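Local coordinates for protein homocysteine S-methyltransferase (Escherichia coli, PDB 5DMM) that catalyses methyl transfer from S-methylmethionine, or less efficiently from S-adenosylmethionine, to homocysteine, forming methionine with the help of zinc, at residues L38-V43 with Y71-A76; A66-Y71 with E155-A160; R30-A35 with P48-E53. All blocks are in the same frame, centred on the assembly; numbering follows the deposited sequence.

Contact 1 of 3, residues L38-V43 with Y71-A76. With HCS (2-amino-4-mercapto-butyric acid), chain F.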
loop_
_atom_site.group_PDB
_atom_site.type_symbol
_atom_site.label_atom_id
_atom_site.label_comp_id
_atom_site.label_asym_id
_atom_site.label_seq_id
_atom_site.Cartn_x
_atom_site.Cartn_y
_atom_site.Cartn_z
ATOM N N LEU A 38 15.579 3.327 6.097
ATOM C CA LEU A 38 15.394 2.083 6.832
ATOM C C LEU A 38 14.873 2.371 8.229
ATOM O O LEU A 38 15.065 1.564 9.142
ATOM C CB LEU A 38 16.702 1.282 6.909
ATOM C CG LEU A 38 17.361 0.917 5.572
ATOM C CD1 LEU A 38 18.605 0.055 5.804
ATOM C CD2 LEU A 38 16.368 0.231 4.629
ATOM N N TRP A 39 14.201 3.508 8.395
ATOM C CA TRP A 39 13.764 3.926 9.721
ATOM C C TRP A 39 12.836 2.905 10.376
ATOM O O TRP A 39 12.793 2.816 11.596
ATOM C CB TRP A 39 13.071 5.299 9.673
ATOM C CG TRP A 39 11.836 5.357 8.813
ATOM C CD1 TRP A 39 11.759 5.814 7.529
ATOM C CD2 TRP A 39 10.505 4.958 9.177
ATOM N NE1 TRP A 39 10.466 5.725 7.070
ATOM C CE2 TRP A 39 9.676 5.202 8.060
ATOM C CE3 TRP A 39 9.933 4.423 10.336
ATOM C CZ2 TRP A 39 8.307 4.919 8.068
ATOM C CZ3 TRP A 39 8.577 4.138 10.340
ATOM C CH2 TRP A 39 7.780 4.387 9.212
ATOM N N SER A 40 12.102 2.136 9.574
ATOM C CA SER A 40 11.162 1.166 10.140
ATOM C C SER A 40 11.859 0.125 11.031
ATOM O O SER A 40 11.286 -0.322 12.017
ATOM C CB SER A 40 10.362 0.469 9.028
ATOM O OG SER A 40 11.213 -0.138 8.075
ATOM N N ALA A 41 13.094 -0.242 10.699
ATOM C CA ALA A 41 13.820 -1.222 11.495
ATOM C C ALA A 41 14.071 -0.689 12.907
ATOM O O ALA A 41 13.984 -1.436 13.882
ATOM C CB ALA A 41 15.137 -1.598 10.819
ATOM N N LYS A 42 14.364 0.604 13.007
ATOM C CA LYS A 42 14.599 1.222 14.299
ATOM C C LYS A 42 13.297 1.390 15.062
ATOM O O LYS A 42 13.192 1.001 16.219
ATOM C CB LYS A 42 15.283 2.582 14.153
ATOM C CG LYS A 42 15.560 3.245 15.508
ATOM C CD LYS A 42 16.320 4.552 15.380
ATOM C CE LYS A 42 15.376 5.713 15.105
ATOM N NZ LYS A 42 16.099 7.017 14.989
ATOM N N VAL A 43 12.294 1.972 14.417
ATOM C CA VAL A 43 11.048 2.265 15.128
ATOM C C VAL A 43 10.305 0.988 15.521
ATOM O O VAL A 43 9.694 0.926 16.590
ATOM C CB VAL A 43 10.123 3.177 14.293
ATOM C CG1 VAL A 43 8.824 3.469 15.041
ATOM C CG2 VAL A 43 10.839 4.486 13.972
ATOM N N TYR A 71 6.959 -1.069 3.840
ATOM C CA TYR A 71 7.278 -0.608 2.483
ATOM C C TYR A 71 8.745 -0.812 2.091
ATOM O O TYR A 71 9.059 -1.148 0.931
ATOM C CB TYR A 71 6.920 0.871 2.365
ATOM C CG TYR A 71 7.226 1.493 1.020
ATOM C CD1 TYR A 71 6.455 1.193 -0.093
ATOM C CD2 TYR A 71 8.279 2.393 0.875
ATOM C CE1 TYR A 71 6.722 1.765 -1.319
ATOM C CE2 TYR A 71 8.554 2.973 -0.347
ATOM C CZ TYR A 71 7.766 2.662 -1.439
ATOM O OH TYR A 71 8.036 3.234 -2.660
ATOM N N GLN A 72 9.637 -0.584 3.051
ATOM C CA GLN A 72 11.071 -0.756 2.830
ATOM C C GLN A 72 11.658 -1.818 3.761
ATOM O O GLN A 72 12.866 -1.860 4.000
ATOM C CB GLN A 72 11.795 0.590 2.974
ATOM C CG GLN A 72 11.812 1.345 1.632
ATOM C CD GLN A 72 11.910 2.852 1.757
ATOM O OE1 GLN A 72 11.328 3.458 2.658
ATOM N NE2 GLN A 72 12.635 3.469 0.831
ATOM N N ALA A 73 10.792 -2.693 4.265
ATOM C CA ALA A 73 11.228 -3.803 5.108
ATOM C C ALA A 73 11.387 -5.103 4.304
ATOM O O ALA A 73 10.441 -5.871 4.128
ATOM C CB ALA A 73 10.252 -4.004 6.258
ATOM N N THR A 74 12.599 -5.337 3.814
ATOM C CA THR A 74 12.958 -6.604 3.178
ATOM C C THR A 74 14.274 -7.078 3.765
ATOM O O THR A 74 15.030 -6.274 4.286
ATOM C CB THR A 74 13.135 -6.478 1.653
ATOM O OG1 THR A 74 14.112 -5.462 1.378
ATOM C CG2 THR A 74 11.802 -6.138 0.958
ATOM N N PRO A 75 14.550 -8.386 3.675
ATOM C CA PRO A 75 15.884 -8.860 4.059
ATOM C C PRO A 75 17.001 -8.142 3.299
ATOM O O PRO A 75 18.016 -7.820 3.907
ATOM C CB PRO A 75 15.838 -10.343 3.700
ATOM C CG PRO A 75 14.390 -10.713 3.870
ATOM C CD PRO A 75 13.627 -9.498 3.384
ATOM N N ALA A 76 16.809 -7.873 2.007
ATOM C CA ALA A 76 17.791 -7.117 1.218
ATOM C C ALA A 76 18.096 -5.751 1.830
ATOM O O ALA A 76 19.262 -5.379 2.013
ATOM C CB ALA A 76 17.303 -6.940 -0.228
HETATM N N HCS F . 5.152 3.456 2.650
HETATM C CA HCS F . 3.955 3.994 2.033
HETATM C CB HCS F . 4.187 4.166 0.537
HETATM C CG HCS F . 5.324 5.145 0.269
HETATM S SD HCS F . 5.346 5.579 -1.488
HETATM C C HCS F . 2.810 3.052 2.256
HETATM O OXT HCS F . 3.026 1.986 2.872
HETATM O O HCS F . 1.683 3.368 1.818
#
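Leu-38, just before helix 39-46, and Ser-40 in its first turn rest lightly on the Gln-72 carbonyl and the Ala-73 methyl, respectively. The CD2 methyl of Leu-38 lies 4.1 Å from the carbonyl O of Gln-72, and Ser-40 OG stands 4.4 Å from Ala-73 CB; no hydrogen bond joins the two segments. Phe-78 packs against both Ser-40 and Ala-73, bridging the two sides.

From the same loop Tyr-71 reaches the bound homocysteine (HCS). Its CB is 3.1 Å from the ligand amino N, and CG, the next atom out, is 3.3 Å from that nitrogen. With CG anti to the backbone N (chi1 179°), the ring runs along the ligand chain instead of pointing at it. CD1 lies beside the ligand CB, while CE2 meets the ligand CG, which sits 3.8 Å above the ring plane and over its centre, a CH-pi arrangement. Farther out, CZ comes within 3.8 Å of the ligand sulfur SD. The hydroxyl OH is equally near that sulfur and is hydrogen-bonded to Glu-134. Gln-72 OE1 lies in the ring plane at its edge, and the NE2 of the same amide is held by Ala-127 O. A loop following strand 65-67 thus forms one wall of the homocysteine pocket of this TIM-barrel enzyme.

Contact 2 of 3, residues A66-Y71 with E155-A160. With HCS (2-amino-4-mercapto-butyric acid), chain F.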
loop_
_atom_site.group_PDB
_atom_site.type_symbol
_atom_site.label_atom_id
_atom_site.label_comp_id
_atom_site.label_asym_id
_atom_site.label_seq_id
_atom_site.Cartn_x
_atom_site.Cartn_y
_atom_site.Cartn_z
ATOM N N ALA A 66 -5.732 -0.478 7.312
ATOM C CA ALA A 66 -4.402 0.001 7.649
ATOM C C ALA A 66 -3.359 -0.593 6.712
ATOM O O ALA A 66 -3.433 -1.771 6.362
ATOM C CB ALA A 66 -4.052 -0.347 9.107
ATOM N N ILE A 67 -2.380 0.210 6.312
ATOM C CA ILE A 67 -1.272 -0.317 5.511
ATOM C C ILE A 67 -0.037 -0.403 6.401
ATOM O O ILE A 67 0.361 0.590 6.987
ATOM C CB ILE A 67 -0.986 0.552 4.278
ATOM C CG1 ILE A 67 -2.244 0.621 3.404
ATOM C CG2 ILE A 67 0.201 -0.013 3.487
ATOM C CD1 ILE A 67 -2.147 1.556 2.194
ATOM N N THR A 68 0.559 -1.590 6.496
ATOM C CA THR A 68 1.647 -1.822 7.462
ATOM C C THR A 68 2.914 -1.049 7.107
ATOM O O THR A 68 3.105 -0.619 5.964
ATOM C CB THR A 68 1.990 -3.317 7.574
ATOM O OG1 THR A 68 2.403 -3.820 6.292
ATOM C CG2 THR A 68 0.773 -4.099 8.054
ATOM N N ALA A 69 3.786 -0.877 8.103
ATOM C CA ALA A 69 5.027 -0.128 7.909
ATOM C C ALA A 69 6.137 -0.987 7.306
ATOM O O ALA A 69 7.255 -1.005 7.826
ATOM C CB ALA A 69 5.487 0.461 9.242
ATOM N N SER A 70 5.833 -1.717 6.231
ATOM C CA SER A 70 6.792 -2.671 5.669
ATOM C C SER A 70 7.265 -2.289 4.267
ATOM O O SER A 70 7.877 -3.100 3.582
ATOM C CB SER A 70 6.182 -4.075 5.631
ATOM O OG SER A 70 4.886 -4.044 5.046
ATOM N N TYR A 71 6.959 -1.069 3.840
ATOM C CA TYR A 71 7.278 -0.608 2.483
ATOM C C TYR A 71 8.745 -0.812 2.091
ATOM O O TYR A 71 9.059 -1.148 0.931
ATOM C CB TYR A 71 6.920 0.871 2.365
ATOM C CG TYR A 71 7.226 1.493 1.020
ATOM C CD1 TYR A 71 6.455 1.193 -0.093
ATOM C CD2 TYR A 71 8.279 2.393 0.875
ATOM C CE1 TYR A 71 6.722 1.765 -1.319
ATOM C CE2 TYR A 71 8.554 2.973 -0.347
ATOM C CZ TYR A 71 7.766 2.662 -1.439
ATOM O OH TYR A 71 8.036 3.234 -2.660
ATOM N N GLU A 155 5.908 -13.785 2.292
ATOM C CA GLU A 155 5.655 -14.871 3.222
ATOM C C GLU A 155 5.428 -14.370 4.651
ATOM O O GLU A 155 4.493 -14.802 5.325
ATOM C CB GLU A 155 6.802 -15.884 3.156
ATOM C CG GLU A 155 6.692 -16.723 1.888
ATOM C CD GLU A 155 7.757 -17.814 1.748
ATOM O OE1 GLU A 155 8.595 -17.983 2.658
ATOM O OE2 GLU A 155 7.749 -18.503 0.705
ATOM N N ALA A 156 6.245 -13.422 5.088
ATOM C CA ALA A 156 6.158 -12.913 6.452
ATOM C C ALA A 156 4.846 -12.162 6.690
ATOM O O ALA A 156 4.231 -12.294 7.754
ATOM C CB ALA A 156 7.348 -12.013 6.749
ATOM N N LEU A 157 4.413 -11.393 5.693
ATOM C CA LEU A 157 3.169 -10.624 5.805
ATOM C C LEU A 157 1.949 -11.555 5.867
ATOM O O LEU A 157 1.025 -11.339 6.654
ATOM C CB LEU A 157 3.030 -9.642 4.631
ATOM C CG LEU A 157 3.999 -8.448 4.578
ATOM C CD1 LEU A 157 3.875 -7.715 3.233
ATOM C CD2 LEU A 157 3.747 -7.442 5.713
ATOM N N LEU A 158 1.951 -12.599 5.040
ATOM C CA LEU A 158 0.833 -13.538 5.017
ATOM C C LEU A 158 0.817 -14.373 6.301
ATOM O O LEU A 158 -0.241 -14.560 6.917
ATOM C CB LEU A 158 0.905 -14.447 3.772
ATOM C CG LEU A 158 0.707 -13.750 2.418
ATOM C CD1 LEU A 158 0.957 -14.696 1.235
ATOM C CD2 LEU A 158 -0.685 -13.139 2.316
ATOM N N ASP A 159 1.984 -14.848 6.721
ATOM C CA ASP A 159 2.070 -15.673 7.926
ATOM C C ASP A 159 1.668 -14.916 9.178
ATOM O O ASP A 159 1.169 -15.516 10.130
ATOM C CB ASP A 159 3.485 -16.227 8.116
ATOM C CG ASP A 159 3.806 -17.331 7.146
ATOM O OD1 ASP A 159 2.864 -17.910 6.563
ATOM O OD2 ASP A 159 5.007 -17.621 6.958
ATOM N N ALA A 160 1.901 -13.602 9.179
ATOM C CA ALA A 160 1.533 -12.760 10.311
ATOM C C ALA A 160 0.039 -12.405 10.284
ATOM O O ALA A 160 -0.474 -11.801 11.225
ATOM C CB ALA A 160 2.373 -11.491 10.330
HETATM N N HCS F . 5.152 3.456 2.650
HETATM C CA HCS F . 3.955 3.994 2.033
HETATM C CB HCS F . 4.187 4.166 0.537
HETATM C CG HCS F . 5.324 5.145 0.269
HETATM S SD HCS F . 5.346 5.579 -1.488
HETATM C C HCS F . 2.810 3.052 2.256
HETATM O OXT HCS F . 3.026 1.986 2.872
HETATM O O HCS F . 1.683 3.368 1.818
#
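Leu-157 pushes its CD2 methyl from helix 143-159 toward two hydroxyls, those of Thr-68 and Ser-70, just beyond strand 65-67. The methyl is 3.6 Å from Ser-70 OG and 3.9 Å from Thr-68 OG1, and the Thr-68 and Leu-157 side chains run antiparallel, passing alongside each other. Both hydroxyls are already engaged: Thr-68 OG1 donates to Ser-70 OG across 2.8 Å, and Ser-121 bonds Thr-68 OG1 through its N and Ser-70 OG through its O. The leucine therefore meets buried oxygens whose polar needs are met by one another and by the neighbouring strand. Ile-92, Val-96 and Leu-165 also pack on Leu-157. Ala-69 centres an inverse gamma turn between the two hydroxyl residues.

Ile-67 and Tyr-71 serve the ligand instead. The Ile-67 CG2 branch, anti to the backbone N, approaches the homocysteine carboxylate, 3.5 Å from OXT of HCS. With an alanine at Tyr-71, the ligand's methylene chain would probably lose the ring face it lies against, and Glu-134 its phenol partner. The arrangement is that of a TIM barrel, with an outer helix packed near strand ends whose inner residues line the substrate pocket.

Contact 3 of 3, residues R30-A35 with P48-E53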
loop_
_atom_site.group_PDB
_atom_site.type_symbol
_atom_site.label_atom_id
_atom_site.label_comp_id
_atom_site.label_asym_id
_atom_site.label_seq_id
_atom_site.Cartn_x
_atom_site.Cartn_y
_atom_site.Cartn_z
ATOM N N ARG A 30 5.134 12.915 16.807
ATOM C CA ARG A 30 5.238 12.337 18.141
ATOM C C ARG A 30 6.689 12.279 18.619
ATOM O O ARG A 30 6.976 11.729 19.679
ATOM C CB ARG A 30 4.593 10.946 18.163
ATOM C CG ARG A 30 3.068 11.006 17.887
ATOM C CD ARG A 30 2.379 9.637 17.862
ATOM N NE ARG A 30 1.045 9.707 17.248
ATOM C CZ ARG A 30 -0.104 9.747 17.925
ATOM N NH1 ARG A 30 -0.102 9.711 19.248
ATOM N NH2 ARG A 30 -1.258 9.822 17.276
ATOM N N GLY A 31 7.595 12.867 17.845
ATOM C CA GLY A 31 8.978 13.018 18.271
ATOM C C GLY A 31 10.021 12.148 17.593
ATOM O O GLY A 31 11.210 12.235 17.900
ATOM N N CYS A 32 9.596 11.301 16.667
ATOM C CA CYS A 32 10.532 10.408 15.987
ATOM C C CYS A 32 11.449 11.111 14.994
ATOM O O CYS A 32 11.017 11.969 14.226
ATOM C CB CYS A 32 9.766 9.308 15.263
ATOM S SG CYS A 32 9.128 8.076 16.381
ATOM N N ASN A 33 12.721 10.727 15.013
ATOM C CA ASN A 33 13.654 11.144 13.980
ATOM C C ASN A 33 13.810 10.030 12.961
ATOM O O ASN A 33 14.385 8.983 13.258
ATOM C CB ASN A 33 15.016 11.518 14.574
ATOM C CG ASN A 33 16.099 11.634 13.517
ATOM O OD1 ASN A 33 17.024 10.820 13.468
ATOM N ND2 ASN A 33 15.985 12.639 12.653
ATOM N N LEU A 34 13.277 10.253 11.768
ATOM C CA LEU A 34 13.356 9.261 10.707
ATOM C C LEU A 34 14.483 9.650 9.765
ATOM O O LEU A 34 14.254 10.282 8.739
ATOM C CB LEU A 34 12.021 9.147 9.964
ATOM C CG LEU A 34 10.768 9.022 10.842
ATOM C CD1 LEU A 34 9.509 8.781 9.986
ATOM C CD2 LEU A 34 10.915 7.931 11.898
ATOM N N ALA A 35 15.701 9.252 10.123
ATOM C CA ALA A 35 16.915 9.772 9.495
ATOM C C ALA A 35 17.197 9.200 8.108
ATOM O O ALA A 35 17.820 9.858 7.275
ATOM C CB ALA A 35 18.107 9.518 10.410
ATOM N N PRO A 48 7.681 0.513 18.934
ATOM C CA PRO A 48 6.582 -0.098 18.183
ATOM C C PRO A 48 5.220 0.408 18.649
ATOM O O PRO A 48 4.258 0.369 17.883
ATOM C CB PRO A 48 6.742 -1.595 18.472
ATOM C CG PRO A 48 7.485 -1.647 19.765
ATOM C CD PRO A 48 8.429 -0.490 19.716
ATOM N N GLU A 49 5.147 0.901 19.883
ATOM C CA GLU A 49 3.879 1.394 20.397
ATOM C C GLU A 49 3.429 2.659 19.658
ATOM O O GLU A 49 2.231 2.935 19.565
ATOM C CB GLU A 49 3.978 1.653 21.897
ATOM C CG GLU A 49 4.807 2.870 22.268
ATOM C CD GLU A 49 6.317 2.647 22.184
ATOM O OE1 GLU A 49 6.773 1.472 22.138
ATOM O OE2 GLU A 49 7.045 3.670 22.172
ATOM N N LEU A 50 4.369 3.422 19.109
ATOM C CA LEU A 50 3.978 4.626 18.379
ATOM C C LEU A 50 3.382 4.246 17.025
ATOM O O LEU A 50 2.447 4.882 16.570
ATOM C CB LEU A 50 5.155 5.583 18.196
ATOM C CG LEU A 50 5.681 6.231 19.483
ATOM C CD1 LEU A 50 6.820 7.174 19.158
ATOM C CD2 LEU A 50 4.563 6.973 20.223
ATOM N N ILE A 51 3.912 3.205 16.394
ATOM C CA ILE A 51 3.337 2.717 15.134
ATOM C C ILE A 51 1.904 2.223 15.351
ATOM O O ILE A 51 0.992 2.521 14.562
ATOM C CB ILE A 51 4.216 1.601 14.529
ATOM C CG1 ILE A 51 5.526 2.200 14.004
ATOM C CG2 ILE A 51 3.483 0.868 13.404
ATOM C CD1 ILE A 51 6.512 1.135 13.472
ATOM N N ARG A 52 1.707 1.470 16.427
ATOM C CA ARG A 52 0.379 0.987 16.788
ATOM C C ARG A 52 -0.573 2.160 17.049
ATOM O O ARG A 52 -1.736 2.128 16.631
ATOM C CB ARG A 52 0.470 0.080 18.020
ATOM C CG ARG A 52 -0.844 -0.499 18.520
ATOM C CD ARG A 52 -0.732 -0.790 20.026
ATOM N NE ARG A 52 -0.671 0.471 20.778
ATOM C CZ ARG A 52 0.125 0.716 21.822
ATOM N NH1 ARG A 52 0.954 -0.212 22.285
ATOM N NH2 ARG A 52 0.090 1.905 22.408
ATOM N N GLU A 53 -0.072 3.193 17.727
ATOM C CA GLU A 53 -0.875 4.381 18.016
ATOM C C GLU A 53 -1.310 5.085 16.726
ATOM O O GLU A 53 -2.445 5.553 16.610
ATOM C CB GLU A 53 -0.099 5.341 18.922
ATOM C CG GLU A 53 -0.027 4.865 20.373
ATOM C CD GLU A 53 0.775 5.793 21.288
ATOM O OE1 GLU A 53 0.891 6.997 20.968
ATOM O OE2 GLU A 53 1.291 5.310 22.328
#
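A Schellman motif ends helix 24-29, and the residues around this turn, Arg-30 and Cys-32, lean on Leu-50 and Glu-53 of helix 48-61. Cys-32 SG meets the CD1 methyl of Leu-50 at 3.7 Å, an apolar contact that Leu-27 flanks by touching both residues. The other branch of Leu-50, CD2, lies 4.2 Å from Arg-30 CD, the two chains lying alongside each other and pointing opposite ways.

Beyond that point Arg-30, with CG anti to its carbonyl carbon (chi1 -64°) and the chain extended to NE, carries its guanidinium to Glu-53. The turn itself is built by backbone bonds from Cys-32 N to Leu-27 O and from Gly-31 N to Glu-28 O. Gly-31 is its C-prime residue, with a positive phi of 108° at which a side chain would collide with the carbonyl O of Arg-30.

Glu-53 meets the arginine from over a face: its CB lies above the guanidinium, and the carboxylate plane is turned 79° from it. OE1 is 3.4 Å from Arg-30 NH1 but sits well out of the guanidinium plane, so the salt bridge is electrostatic and is not aimed along an N-H. NH2 of Arg-30 also forms salt bridges to Asp-57, its strongest polar partner, and to Glu-26. Glu-53 OE2 also faces Arg-52 NH2 in a long salt bridge of 3.6 Å, which joins Arg-52 to the Arg-30 and Glu-53 pair.

How the contacts relate
Read from the N terminus, the chain enters contact 3 at 30-35, passes through 38-43 of contact 1, and closes contact 3 at 48-53, a short loop around helix 39-46. Contact 1 stays open until 71-76, so its loop crosses that of contact 3. Contact 2 opens at 66-71, before contact 1 closes, and ends only at 155-160; these two also cross and share Tyr-71. Contacts 3 and 2 follow in series. Direct touches join neighbours: Val-43 CG1 packs 3.6 Å from Ile-51 CD1, and Ser-40 CB 3.6 Å from Ala-69 O. Helices 39-46 and 48-61 are thereby linked, through the loop after strand 65-67, to helix 143-159 of the barrel.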